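Replicative DNA helicase (PDB 6RIY) carries an engineered variant of the intein of a mycobacterial DnaB helicase, a Hedgehog/Intein-fold domain that in native form probably excises itself by protein splicing. Local coordinates at residues V42-P47 against S119-C124; P47-E52 against T75-R80. All blocks are in the same frame, centred on the assembly; numbering follows the deposited sequence.

Contact 1. Residues V42-P47 against S119-C124; sequences VMLGRP and SVPVRC
Met43 and Val122 form a single antiparallel hydrogen-bonded pair: Met43 N reaches Val122 O at 2.8 Å, and Val122 N returns a bond of 3.0 Å to Met43 O, lying in the carbonyl plane. The side chains pack around this bridge. Val42 sets CG1 opposite its backbone N (chi1 172°), which lays that methyl beside Pro121 CB, while CG2 turns to the aliphatic part of Arg123. On the same flank Leu44 leaves its backbone pointing away, yet its CD2 comes back to within 3.6 Å of Pro121 CG. Met43 is extended until chi3 (-67°) bends CE onto Cys124 SG, 3.8 Å away. The Arg46 side chain touches through CG, 4.0 Å from Val122 CG2, the two side chains crossing at about a right angle; Ser119 OG donates to Arg46 O at 2.7 Å, tilted 33° from the carbonyl plane. A water accepts from Arg46 N and donates to both Met43 O and Val120 O; a second accepts from Gly45 N and donates to Ser119 OG. A loop is thus held to the start of strand 122-127 by two straight backbone bonds, and where the segments diverge, the serine hydroxyl and water take over the pairing of polar backbone atoms.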
loop_
_atom_site.group_PDB
_atom_site.type_symbol
_atom_site.label_atom_id
_atom_site.label_comp_id
_atom_site.label_asym_id
_atom_site.label_seq_id
_atom_site.Cartn_x
_atom_site.Cartn_y
_atom_site.Cartn_z
ATOM N N VAL A 42 -14.739 -5.095 4.349
ATOM C CA VAL A 42 -14.761 -3.913 3.503
ATOM C C VAL A 42 -15.213 -2.732 4.345
ATOM O O VAL A 42 -16.191 -2.818 5.100
ATOM C CB VAL A 42 -15.684 -4.124 2.295
ATOM C CG1 VAL A 42 -15.866 -2.817 1.531
ATOM C CG2 VAL A 42 -15.132 -5.205 1.386
ATOM N N MET A 43 -14.498 -1.625 4.231
ATOM C CA MET A 43 -14.841 -0.405 4.939
ATOM C C MET A 43 -15.288 0.647 3.941
ATOM O O MET A 43 -14.601 0.898 2.951
ATOM C CB MET A 43 -13.665 0.081 5.771
ATOM C CG MET A 43 -13.284 -0.945 6.814
ATOM S SD MET A 43 -11.919 -0.407 7.831
ATOM C CE MET A 43 -10.628 -0.410 6.614
ATOM N N LEU A 44 -16.446 1.245 4.207
ATOM C CA LEU A 44 -17.106 2.167 3.295
ATOM C C LEU A 44 -17.076 3.585 3.850
ATOM O O LEU A 44 -17.139 3.800 5.063
ATOM C CB LEU A 44 -18.566 1.748 3.068
ATOM C CG LEU A 44 -18.816 0.417 2.369
ATOM C CD1 LEU A 44 -20.320 0.107 2.306
ATOM C CD2 LEU A 44 -18.214 0.456 0.979
ATOM N N GLY A 45 -17.009 4.556 2.939
ATOM C CA GLY A 45 -17.127 5.953 3.304
ATOM C C GLY A 45 -15.864 6.613 3.808
ATOM O O GLY A 45 -15.925 7.766 4.246
ATOM N N ARG A 46 -14.727 5.929 3.760
ATOM C CA ARG A 46 -13.492 6.524 4.257
ATOM C C ARG A 46 -12.993 7.609 3.299
ATOM O O ARG A 46 -13.104 7.463 2.078
ATOM C CB ARG A 46 -12.420 5.445 4.439
ATOM C CG ARG A 46 -12.804 4.338 5.428
ATOM C CD ARG A 46 -12.890 4.855 6.852
ATOM N NE ARG A 46 -11.617 5.391 7.321
ATOM C CZ ARG A 46 -11.486 6.202 8.369
ATOM N NH1 ARG A 46 -12.555 6.573 9.061
ATOM N NH2 ARG A 46 -10.284 6.639 8.724
ATOM N N PRO A 47 -12.440 8.704 3.815
ATOM C CA PRO A 47 -11.798 9.683 2.932
ATOM C C PRO A 47 -10.590 9.045 2.270
ATOM O O PRO A 47 -9.792 8.381 2.930
ATOM C CB PRO A 47 -11.394 10.815 3.883
ATOM C CG PRO A 47 -12.137 10.554 5.152
ATOM C CD PRO A 47 -12.315 9.078 5.230
ATOM N N SER A 119 -14.417 8.981 -2.264
ATOM C CA SER A 119 -14.313 7.765 -1.465
ATOM C C SER A 119 -14.613 6.514 -2.290
ATOM O O SER A 119 -15.585 6.467 -3.044
ATOM C CB SER A 119 -15.288 7.836 -0.283
ATOM O OG SER A 119 -15.162 6.698 0.556
ATOM N N VAL A 120 -13.789 5.487 -2.115
ATOM C CA VAL A 120 -14.096 4.154 -2.635
ATOM C C VAL A 120 -13.965 3.164 -1.489
ATOM O O VAL A 120 -13.294 3.449 -0.483
ATOM C CB VAL A 120 -13.163 3.764 -3.808
ATOM C CG1 VAL A 120 -13.333 4.728 -4.972
ATOM C CG2 VAL A 120 -11.726 3.696 -3.343
ATOM N N PRO A 121 -14.583 1.986 -1.611
ATOM C CA PRO A 121 -14.421 0.953 -0.576
ATOM C C PRO A 121 -12.957 0.566 -0.405
ATOM O O PRO A 121 -12.208 0.471 -1.379
ATOM C CB PRO A 121 -15.248 -0.221 -1.119
ATOM C CG PRO A 121 -16.262 0.424 -2.050
ATOM C CD PRO A 121 -15.514 1.561 -2.678
ATOM N N VAL A 122 -12.549 0.326 0.847
ATOM C CA VAL A 122 -11.155 -0.001 1.162
ATOM C C VAL A 122 -11.118 -1.136 2.179
ATOM O O VAL A 122 -12.117 -1.454 2.822
ATOM C CB VAL A 122 -10.353 1.223 1.686
ATOM C CG1 VAL A 122 -10.317 2.317 0.643
ATOM C CG2 VAL A 122 -10.910 1.748 3.030
ATOM N N ARG A 123 -9.938 -1.748 2.319
ATOM C CA ARG A 123 -9.680 -2.790 3.312
ATOM C C ARG A 123 -8.253 -2.670 3.828
ATOM O O ARG A 123 -7.357 -2.261 3.089
ATOM C CB ARG A 123 -9.816 -4.204 2.731
ATOM C CG ARG A 123 -11.195 -4.702 2.413
ATOM C CD ARG A 123 -11.089 -6.113 1.811
ATOM N NE ARG A 123 -10.930 -7.140 2.838
ATOM C CZ ARG A 123 -10.456 -8.361 2.615
ATOM N NH1 ARG A 123 -10.061 -8.717 1.397
ATOM N NH2 ARG A 123 -10.367 -9.224 3.614
ATOM N N CYS A 124 -8.036 -3.122 5.064
ATOM C CA CYS A 124 -6.700 -3.287 5.628
ATOM C C CYS A 124 -6.343 -4.760 5.783
ATOM O O CYS A 124 -7.202 -5.608 6.041
ATOM C CB CYS A 124 -6.566 -2.629 7.003
ATOM S SG CYS A 124 -6.842 -0.874 7.039
HETATM O O HOH W 1 -13.988 3.631 2.252
HETATM O O HOH W 2 -16.545 4.253 0.065
#

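Contact 2. Residues P47-E52 against T75-R80; sequences PCYEVE and TSAQLR
Tyr49 and Ser76 mark the closest backbone approach, with Tyr49 CA 6.3 Å from Ser76 CA. Strand 48-52 is extended, and the chain of 75-80 turns beside it in a short 3-10 segment, 76-78, whose Gln78 N bonds back to Thr75 O at 2.9 Å; no hydrogen bond crosses, so the contact is made by side chains against a turn. Tyr49 presents one ring face to that turn. Ala77 CA stands 3.9 Å from the Tyr49 ring centroid and 21° off the normal, a CH-pi contact, and Ala77 CB reaches outward to the phenol end, 3.6 Å from Tyr49 CZ. At the root of the ring, Tyr49 CB meets Ser76 CB at 3.8 Å. In the Hedgehog/Intein fold of this domain, strand 48-53 runs antiparallel between 58-62 and 107-117, and here the turn that follows strand 72-75 packs on the side of it that carries Tyr49 and Val51. Val51, with CG1 trans to the backbone N (chi1 -171°), brings that methyl 3.6 Å from Leu79 CD1, the two side chains meeting roughly at right angles; Val51 CG2 sits 4.2 Å from both Ser76 CB and Leu79 CD1. Ser76 OG is hydrogen-bonded to Asp62 O and to Trp67 NE1, so its polar end is satisfied outside the two segments, while Leu79 also rests on Trp67 and Thr69.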
loop_
_atom_site.group_PDB
_atom_site.type_symbol
_atom_site.label_atom_id
_atom_site.label_comp_id
_atom_site.label_asym_id
_atom_site.label_seq_id
_atom_site.Cartn_x
_atom_site.Cartn_y
_atom_site.Cartn_z
ATOM N N PRO A 47 -12.440 8.704 3.815
ATOM C CA PRO A 47 -11.798 9.683 2.932
ATOM C C PRO A 47 -10.590 9.045 2.270
ATOM O O PRO A 47 -9.792 8.381 2.930
ATOM C CB PRO A 47 -11.394 10.815 3.883
ATOM C CG PRO A 47 -12.137 10.554 5.152
ATOM C CD PRO A 47 -12.315 9.078 5.230
ATOM N N CYS A 48 -10.476 9.220 0.953
ATOM C CA CYS A 48 -9.459 8.535 0.175
ATOM C C CYS A 48 -8.547 9.507 -0.553
ATOM O O CYS A 48 -8.963 10.592 -0.967
ATOM C CB CYS A 48 -10.080 7.612 -0.864
ATOM S SG CYS A 48 -10.859 6.173 -0.117
ATOM N N TYR A 49 -7.315 9.059 -0.768
ATOM C CA TYR A 49 -6.317 9.800 -1.519
ATOM C C TYR A 49 -5.802 8.966 -2.681
ATOM O O TYR A 49 -5.599 7.758 -2.548
ATOM C CB TYR A 49 -5.135 10.183 -0.622
ATOM C CG TYR A 49 -5.387 11.420 0.190
ATOM C CD1 TYR A 49 -6.335 11.426 1.203
ATOM C CD2 TYR A 49 -4.685 12.585 -0.061
ATOM C CE1 TYR A 49 -6.576 12.573 1.939
ATOM C CE2 TYR A 49 -4.912 13.731 0.674
ATOM C CZ TYR A 49 -5.858 13.719 1.671
ATOM O OH TYR A 49 -6.086 14.858 2.405
ATOM N N GLU A 50 -5.562 9.621 -3.811
ATOM C CA GLU A 50 -4.883 9.000 -4.940
ATOM C C GLU A 50 -3.397 9.351 -4.871
ATOM O O GLU A 50 -3.029 10.522 -4.982
ATOM C CB GLU A 50 -5.513 9.485 -6.241
ATOM C CG GLU A 50 -4.944 8.905 -7.500
ATOM C CD GLU A 50 -5.832 9.179 -8.693
ATOM O OE1 GLU A 50 -6.942 8.614 -8.752
ATOM O OE2 GLU A 50 -5.432 9.975 -9.565
ATOM N N VAL A 51 -2.549 8.344 -4.681
ATOM C CA VAL A 51 -1.109 8.536 -4.559
ATOM C C VAL A 51 -0.457 8.042 -5.843
ATOM O O VAL A 51 -0.602 6.873 -6.212
ATOM C CB VAL A 51 -0.533 7.808 -3.336
ATOM C CG1 VAL A 51 0.924 8.224 -3.130
ATOM C CG2 VAL A 51 -1.387 8.085 -2.102
ATOM N N GLU A 52 0.253 8.935 -6.517
ATOM C CA GLU A 52 0.906 8.652 -7.790
ATOM C C GLU A 52 2.410 8.628 -7.580
ATOM O O GLU A 52 2.974 9.562 -6.995
ATOM C CB GLU A 52 0.522 9.705 -8.831
ATOM C CG GLU A 52 1.101 9.477 -10.202
ATOM C CD GLU A 52 0.747 10.592 -11.165
ATOM O OE1 GLU A 52 0.278 10.279 -12.278
ATOM O OE2 GLU A 52 0.935 11.778 -10.806
ATOM N N THR A 75 1.394 9.503 6.367
ATOM C CA THR A 75 0.096 9.069 5.878
ATOM C C THR A 75 -0.125 9.607 4.472
ATOM O O THR A 75 0.558 10.531 4.029
ATOM C CB THR A 75 -1.025 9.552 6.793
ATOM O OG1 THR A 75 -1.111 10.973 6.692
ATOM C CG2 THR A 75 -0.743 9.167 8.232
ATOM N N SER A 76 -1.085 9.004 3.761
ATOM C CA SER A 76 -1.383 9.462 2.406
ATOM C C SER A 76 -1.620 10.963 2.377
ATOM O O SER A 76 -1.156 11.655 1.467
ATOM C CB SER A 76 -2.614 8.734 1.847
ATOM O OG SER A 76 -2.597 7.350 2.144
ATOM N N ALA A 77 -2.324 11.484 3.384
ATOM C CA ALA A 77 -2.675 12.901 3.420
ATOM C C ALA A 77 -1.475 13.804 3.676
ATOM O O ALA A 77 -1.579 15.018 3.475
ATOM C CB ALA A 77 -3.733 13.152 4.492
ATOM N N GLN A 78 -0.356 13.256 4.137
ATOM C CA GLN A 78 0.830 14.062 4.383
ATOM C C GLN A 78 1.890 13.910 3.302
ATOM O O GLN A 78 2.929 14.566 3.391
ATOM C CB GLN A 78 1.436 13.716 5.749
ATOM N N LEU A 79 1.665 13.076 2.285
ATOM C CA LEU A 79 2.696 12.855 1.275
ATOM C C LEU A 79 2.901 14.098 0.411
ATOM O O LEU A 79 1.948 14.799 0.071
ATOM C CB LEU A 79 2.329 11.663 0.404
ATOM C CG LEU A 79 2.455 10.296 1.085
ATOM C CD1 LEU A 79 1.927 9.211 0.172
ATOM C CD2 LEU A 79 3.903 10.008 1.475
ATOM N N ARG A 80 4.160 14.358 0.041
ATOM C CA ARG A 80 4.559 15.604 -0.608
ATOM C C ARG A 80 5.200 15.320 -1.960
ATOM O O ARG A 80 6.088 14.463 -2.064
ATOM C CB ARG A 80 5.538 16.392 0.271
ATOM C CG ARG A 80 4.990 16.806 1.623
ATOM C CD ARG A 80 6.105 17.289 2.531
ATOM N NE ARG A 80 7.087 16.239 2.799
ATOM C CZ ARG A 80 8.283 16.459 3.334
ATOM N NH1 ARG A 80 8.653 17.691 3.663
ATOM N NH2 ARG A 80 9.112 15.445 3.545
#

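How the contacts relate
Segment 42-47 runs straight into 47-52 through the shared Pro47, and the centres of the two contacts lie about 14 Å apart. Contact 2 is nested within the long loop that contact 1 closes. Contact 1, at the surface, is held by backbone, serine and water-mediated hydrogen bonds along with apolar packing, and ties the loop leading into strand 48-53 to strand 122-127; contact 2, buried and apolar, covers that strand with the turn after 72-75. Cys48 spans the two, its SG 3.6 Å from Val120 N and 4.0 Å from Val122 CG1. Met43, Val122 and Cys124 also touch Ala1, so contact 1 borders the N-terminal end of the intein, where splicing would probably begin.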